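Dihydrodipicolinate synthase (Oceanobacillus iheyensis HTE831, PDB 3D0C) probably catalyses the condensation of pyruvate with aspartate semialdehyde in lysine biosynthesis, as a Schiff-base-forming lyase of the DapA family. Local coordinates at residues 195-200 against 221-226; 209-214 against 225-230. The protein carries 1 engineered substitution. One frame throughout, in Å; residues are numbered along the deposited sequence.

Contact 1 of 2, residues 195-200 against 221-226; sequences TAEKWA and QKSFAL
Two neighbouring outer helices of the TIM barrel meet here, with Glu197 near the N-terminal end of helix 196-206 reaching Ser223 in the first turn of helix 220-232. The segment axes run nearly alike, at 18° to each other, and approach no closer than 11.0 Å, so the gap is bridged by side chains. The polar bridge is a single hydrogen bond: Ser223 OG donates to Glu197 OE2 at 2.6 Å, meeting that oxygen nearly along the C-O bond of the carboxylate. Glu197 reaches it with CG opposite its own carbonyl carbon (chi1 -72°) and a bend at the second torsion (chi2 87°), which turns the carboxylate aside while the aliphatic part of the chain stays available for packing. Onto that part comes one branch of Leu226: its CD2 lies 3.6 Å from Glu197 CG and 3.8 Å from Glu197 CB, the two side chains running at a slant to each other. The same methyl has a looser neighbour in Ala200, whose CB is 4.3 Å from Leu226 CD2. Glu197, Ser223, Leu226 and Ala200 are all buried. Glu197 OE2 has a second hydroxyl partner in Ser213 OG, at the end of strand 210-213, an arrangement that would probably stabilise the charged form of the acid. Val241 and Val245 of helix 235-257 cover the leucine and the glutamate. A buried carboxylate bound by two serines, with a leucine methyl against its stem, thus joins consecutive helices in the outer layer of an alpha/beta barrel.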
loop_
_atom_site.group_PDB
_atom_site.type_symbol
_atom_site.label_atom_id
_atom_site.label_comp_id
_atom_site.label_asym_id
_atom_site.label_seq_id
_atom_site.Cartn_x
_atom_site.Cartn_y
_atom_site.Cartn_z
ATOM N N THR A 195 9.091 -7.691 13.290
ATOM C CA THR A 195 8.056 -7.097 14.132
ATOM C C THR A 195 8.598 -6.621 15.484
ATOM O O THR A 195 7.861 -6.489 16.459
ATOM C CB THR A 195 6.862 -8.056 14.344
ATOM O OG1 THR A 195 7.349 -9.386 14.570
ATOM C CG2 THR A 195 5.946 -8.042 13.120
ATOM N N ALA A 196 9.906 -6.396 15.526
ATOM C CA ALA A 196 10.593 -5.852 16.697
ATOM C C ALA A 196 10.619 -6.586 18.043
ATOM O O ALA A 196 10.385 -7.797 18.136
ATOM C CB ALA A 196 10.127 -4.414 16.910
ATOM N N GLU A 197 10.922 -5.815 19.088
ATOM C CA GLU A 197 11.072 -6.325 20.448
ATOM C C GLU A 197 9.964 -7.189 21.040
ATOM O O GLU A 197 10.242 -8.165 21.743
ATOM C CB GLU A 197 11.367 -5.161 21.407
ATOM C CG GLU A 197 12.771 -4.557 21.260
ATOM C CD GLU A 197 12.862 -3.453 20.208
ATOM O OE1 GLU A 197 11.993 -3.400 19.312
ATOM O OE2 GLU A 197 13.814 -2.641 20.275
ATOM N N LYS A 198 8.713 -6.832 20.794
ATOM C CA LYS A 198 7.604 -7.607 21.347
ATOM C C LYS A 198 7.611 -9.049 20.823
ATOM O O LYS A 198 7.248 -9.992 21.542
ATOM C CB LYS A 198 6.276 -6.934 20.999
ATOM C CG LYS A 198 5.064 -7.664 21.554
ATOM C CD LYS A 198 3.769 -7.037 21.070
ATOM C CE LYS A 198 2.570 -7.742 21.669
ATOM N NZ LYS A 198 1.303 -7.140 21.180
ATOM N N TRP A 199 8.032 -9.228 19.576
ATOM C CA TRP A 199 8.058 -10.569 19.004
ATOM C C TRP A 199 9.428 -11.237 18.932
ATOM O O TRP A 199 9.514 -12.450 18.749
ATOM C CB TRP A 199 7.414 -10.561 17.613
ATOM C CG TRP A 199 5.947 -10.348 17.692
ATOM C CD1 TRP A 199 5.288 -9.150 17.707
ATOM C CD2 TRP A 199 4.953 -11.356 17.891
ATOM N NE1 TRP A 199 3.945 -9.350 17.915
ATOM C CE2 TRP A 199 3.711 -10.696 18.035
ATOM C CE3 TRP A 199 4.989 -12.753 17.977
ATOM C CZ2 TRP A 199 2.515 -11.386 18.248
ATOM C CZ3 TRP A 199 3.797 -13.441 18.191
ATOM C CH2 TRP A 199 2.579 -12.753 18.327
ATOM N N ALA A 200 10.494 -10.460 19.096
ATOM C CA ALA A 200 11.849 -10.992 19.012
ATOM C C ALA A 200 12.133 -12.279 19.799
ATOM O O ALA A 200 12.711 -13.224 19.256
ATOM C CB ALA A 200 12.857 -9.905 19.404
ATOM N N GLN A 221 19.607 1.437 24.537
ATOM C CA GLN A 221 20.168 0.579 25.585
ATOM C C GLN A 221 19.206 -0.550 25.977
ATOM O O GLN A 221 19.647 -1.642 26.332
ATOM C CB GLN A 221 20.552 1.407 26.827
ATOM C CG GLN A 221 21.512 2.579 26.530
ATOM C CD GLN A 221 22.135 3.205 27.786
ATOM O OE1 GLN A 221 21.442 3.510 28.762
ATOM N NE2 GLN A 221 23.452 3.413 27.750
ATOM N N LYS A 222 17.901 -0.294 25.914
ATOM C CA LYS A 222 16.920 -1.326 26.247
ATOM C C LYS A 222 16.894 -2.378 25.137
ATOM O O LYS A 222 16.881 -3.585 25.399
ATOM C CB LYS A 222 15.525 -0.720 26.411
ATOM C CG LYS A 222 15.365 0.161 27.647
ATOM C CD LYS A 222 13.938 0.679 27.764
ATOM C CE LYS A 222 13.771 1.623 28.946
ATOM N NZ LYS A 222 14.001 0.960 30.261
ATOM N N SER A 223 16.882 -1.906 23.894
ATOM C CA SER A 223 16.871 -2.787 22.736
ATOM C C SER A 223 18.109 -3.670 22.735
ATOM O O SER A 223 18.030 -4.860 22.424
ATOM C CB SER A 223 16.840 -1.963 21.442
ATOM O OG SER A 223 15.660 -1.187 21.366
ATOM N N PHE A 224 19.257 -3.085 23.071
ATOM C CA PHE A 224 20.500 -3.846 23.097
ATOM C C PHE A 224 20.580 -4.766 24.306
ATOM O O PHE A 224 21.291 -5.768 24.274
ATOM C CB PHE A 224 21.712 -2.913 23.050
ATOM C CG PHE A 224 22.165 -2.593 21.653
ATOM C CD1 PHE A 224 22.830 -3.547 20.890
ATOM C CD2 PHE A 224 21.887 -1.354 21.088
ATOM C CE1 PHE A 224 23.215 -3.268 19.578
ATOM C CE2 PHE A 224 22.265 -1.065 19.782
ATOM C CZ PHE A 224 22.928 -2.023 19.025
ATOM N N ALA A 225 19.861 -4.419 25.370
ATOM C CA ALA A 225 19.836 -5.265 26.561
ATOM C C ALA A 225 19.093 -6.548 26.166
ATOM O O ALA A 225 19.463 -7.658 26.566
ATOM C CB ALA A 225 19.112 -4.558 27.699
ATOM N N LEU A 226 18.048 -6.383 25.360
ATOM C CA LEU A 226 17.271 -7.523 24.890
ATOM C C LEU A 226 18.112 -8.373 23.942
ATOM O O LEU A 226 18.094 -9.603 24.023
ATOM C CB LEU A 226 15.999 -7.053 24.170
ATOM C CG LEU A 226 15.150 -8.179 23.570
ATOM C CD1 LEU A 226 14.741 -9.135 24.675
ATOM C CD2 LEU A 226 13.925 -7.606 22.876
#

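Contact 2 of 2, residues 209-214 against 225-230; sequences VGFTSG and ALLEAL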
loop_
_atom_site.group_PDB
_atom_site.type_symbol
_atom_site.label_atom_id
_atom_site.label_comp_id
_atom_site.label_asym_id
_atom_site.label_seq_id
_atom_site.Cartn_x
_atom_site.Cartn_y
_atom_site.Cartn_z
ATOM N N VAL A 209 17.709 -14.754 13.834
ATOM C CA VAL A 209 19.028 -14.338 14.299
ATOM C C VAL A 209 19.165 -12.837 14.535
ATOM O O VAL A 209 20.250 -12.348 14.852
ATOM C CB VAL A 209 20.117 -14.763 13.290
ATOM C CG1 VAL A 209 20.044 -16.268 13.053
ATOM C CG2 VAL A 209 19.932 -14.007 11.976
ATOM N N GLY A 210 18.074 -12.104 14.368
ATOM C CA GLY A 210 18.129 -10.671 14.580
ATOM C C GLY A 210 16.737 -10.081 14.603
ATOM O O GLY A 210 15.752 -10.795 14.404
ATOM N N PHE A 211 16.638 -8.784 14.866
ATOM C CA PHE A 211 15.329 -8.162 14.868
ATOM C C PHE A 211 15.412 -6.684 14.520
ATOM O O PHE A 211 16.430 -6.033 14.768
ATOM C CB PHE A 211 14.626 -8.391 16.222
ATOM C CG PHE A 211 15.278 -7.708 17.397
ATOM C CD1 PHE A 211 14.984 -6.382 17.699
ATOM C CD2 PHE A 211 16.135 -8.409 18.240
ATOM C CE1 PHE A 211 15.526 -5.765 18.830
ATOM C CE2 PHE A 211 16.685 -7.802 19.374
ATOM C CZ PHE A 211 16.379 -6.480 19.670
ATOM N N THR A 212 14.354 -6.170 13.898
ATOM C CA THR A 212 14.304 -4.761 13.527
ATOM C C THR A 212 13.858 -3.997 14.767
ATOM O O THR A 212 13.274 -4.580 15.680
ATOM C CB THR A 212 13.265 -4.486 12.415
ATOM O OG1 THR A 212 11.967 -4.889 12.874
ATOM C CG2 THR A 212 13.617 -5.243 11.135
ATOM N N SER A 213 14.112 -2.694 14.796
ATOM C CA SER A 213 13.706 -1.887 15.946
ATOM C C SER A 213 13.521 -0.426 15.619
ATOM O O SER A 213 14.256 0.130 14.803
ATOM C CB SER A 213 14.737 -1.990 17.077
ATOM O OG SER A 213 14.400 -1.112 18.153
ATOM N N GLY A 214 12.541 0.186 16.281
ATOM C CA GLY A 214 12.273 1.606 16.121
ATOM C C GLY A 214 12.562 2.237 17.478
ATOM O O GLY A 214 12.781 3.447 17.604
ATOM N N ALA A 225 19.861 -4.419 25.370
ATOM C CA ALA A 225 19.836 -5.265 26.561
ATOM C C ALA A 225 19.093 -6.548 26.166
ATOM O O ALA A 225 19.463 -7.658 26.566
ATOM C CB ALA A 225 19.112 -4.558 27.699
ATOM N N LEU A 226 18.048 -6.383 25.360
ATOM C CA LEU A 226 17.271 -7.523 24.890
ATOM C C LEU A 226 18.112 -8.373 23.942
ATOM O O LEU A 226 18.094 -9.603 24.023
ATOM C CB LEU A 226 15.999 -7.053 24.170
ATOM C CG LEU A 226 15.150 -8.179 23.570
ATOM C CD1 LEU A 226 14.741 -9.135 24.675
ATOM C CD2 LEU A 226 13.925 -7.606 22.876
ATOM N N LEU A 227 18.850 -7.734 23.038
ATOM C CA LEU A 227 19.675 -8.506 22.111
ATOM C C LEU A 227 20.715 -9.328 22.868
ATOM O O LEU A 227 20.893 -10.514 22.602
ATOM C CB LEU A 227 20.385 -7.591 21.107
ATOM C CG LEU A 227 21.360 -8.315 20.163
ATOM C CD1 LEU A 227 20.611 -9.301 19.283
ATOM C CD2 LEU A 227 22.088 -7.303 19.306
ATOM N N GLU A 228 21.400 -8.701 23.821
ATOM C CA GLU A 228 22.418 -9.422 24.576
ATOM C C GLU A 228 21.814 -10.600 25.331
ATOM O O GLU A 228 22.367 -11.700 25.323
ATOM C CB GLU A 228 23.129 -8.497 25.560
ATOM C CG GLU A 228 24.258 -9.194 26.301
ATOM C CD GLU A 228 25.139 -8.231 27.070
ATOM O OE1 GLU A 228 24.631 -7.570 28.001
ATOM O OE2 GLU A 228 26.342 -8.137 26.739
ATOM N N ALA A 229 20.678 -10.363 25.977
ATOM C CA ALA A 229 20.002 -11.410 26.727
ATOM C C ALA A 229 19.675 -12.592 25.816
ATOM O O ALA A 229 19.914 -13.741 26.177
ATOM C CB ALA A 229 18.725 -10.863 27.355
ATOM N N LEU A 230 19.129 -12.301 24.639
ATOM C CA LEU A 230 18.778 -13.340 23.671
ATOM C C LEU A 230 19.996 -14.148 23.234
ATOM O O LEU A 230 19.946 -15.370 23.148
ATOM C CB LEU A 230 18.117 -12.718 22.433
ATOM C CG LEU A 230 16.691 -12.174 22.567
ATOM C CD1 LEU A 230 16.282 -11.493 21.262
ATOM C CD2 LEU A 230 15.736 -13.306 22.897
#
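Phe211 of strand 210-213 sends its ring outward from the barrel wall and packs it against Leu226, Leu227 and Leu230 on the inner side of helix 220-232. Strand and helix run almost antiparallel, their segment axes 170° apart and 10.2 Å at closest approach, as expected of a strand and the helix that follows it in a beta/alpha barrel. The far rim of the ring carries every contact. Phe211 CE2 is 4.1 Å from Leu227 CB and 4.2 Å from Leu230 CD1, while Phe211 CZ is 4.2 Å from Leu226 CD2. Leu227 also offers its backbone, its CA lying 4.1 Å from Phe211 CE2, so the ring reaches the helix surface itself. A chi1 of 66° places CG of the phenylalanine between the backbone N and the carbonyl carbon and brings the CE2 and CZ end of the ring to the helix; the leucine groups approach the ring obliquely. The closely packed part is this inner face, where Phe211, Leu226 and Leu227 are buried and Ala200 and Ile15 add apolar surface to the ring. Across the helix the surroundings change: Glu228 is exposed and lies far from the strand, and Leu230, at the margin of the contact, is only partly buried, although Tyr204 and Ile238 lie against it. The backbone of Phe211 is hydrogen-bonded to Ser16 of strand 15-17, the neighbouring strand that closes the barrel. Every approach across the contact is apolar and none is shorter than 4.1 Å, with no hydrogen bond between the segments; the chemistry therefore implies that the helix is held against this strand by hydrophobic burial and van der Waals contact.

How the contacts relate
From the N terminus the chain passes through helix 196-206, strand 210-213 and then helix 220-232, the last helix-strand-helix part of the barrel. Contact 1 closes the larger loop, with 20 residues between its segments; contact 2, with 10 between its own, starts inside that loop and ends on the same helix. The later segments overlap at Ala225 and Leu226 and contact 2 continues past 226, so the two loops cross slightly rather than nest fully. The centres of contact 1 and contact 2 are about 4 Å apart. Ser223 O, packed 3.6 Å from Phe211 CZ, brings the second helix of contact 1 against the strand of contact 2. Together they tie two outer helices to the eighth barrel strand.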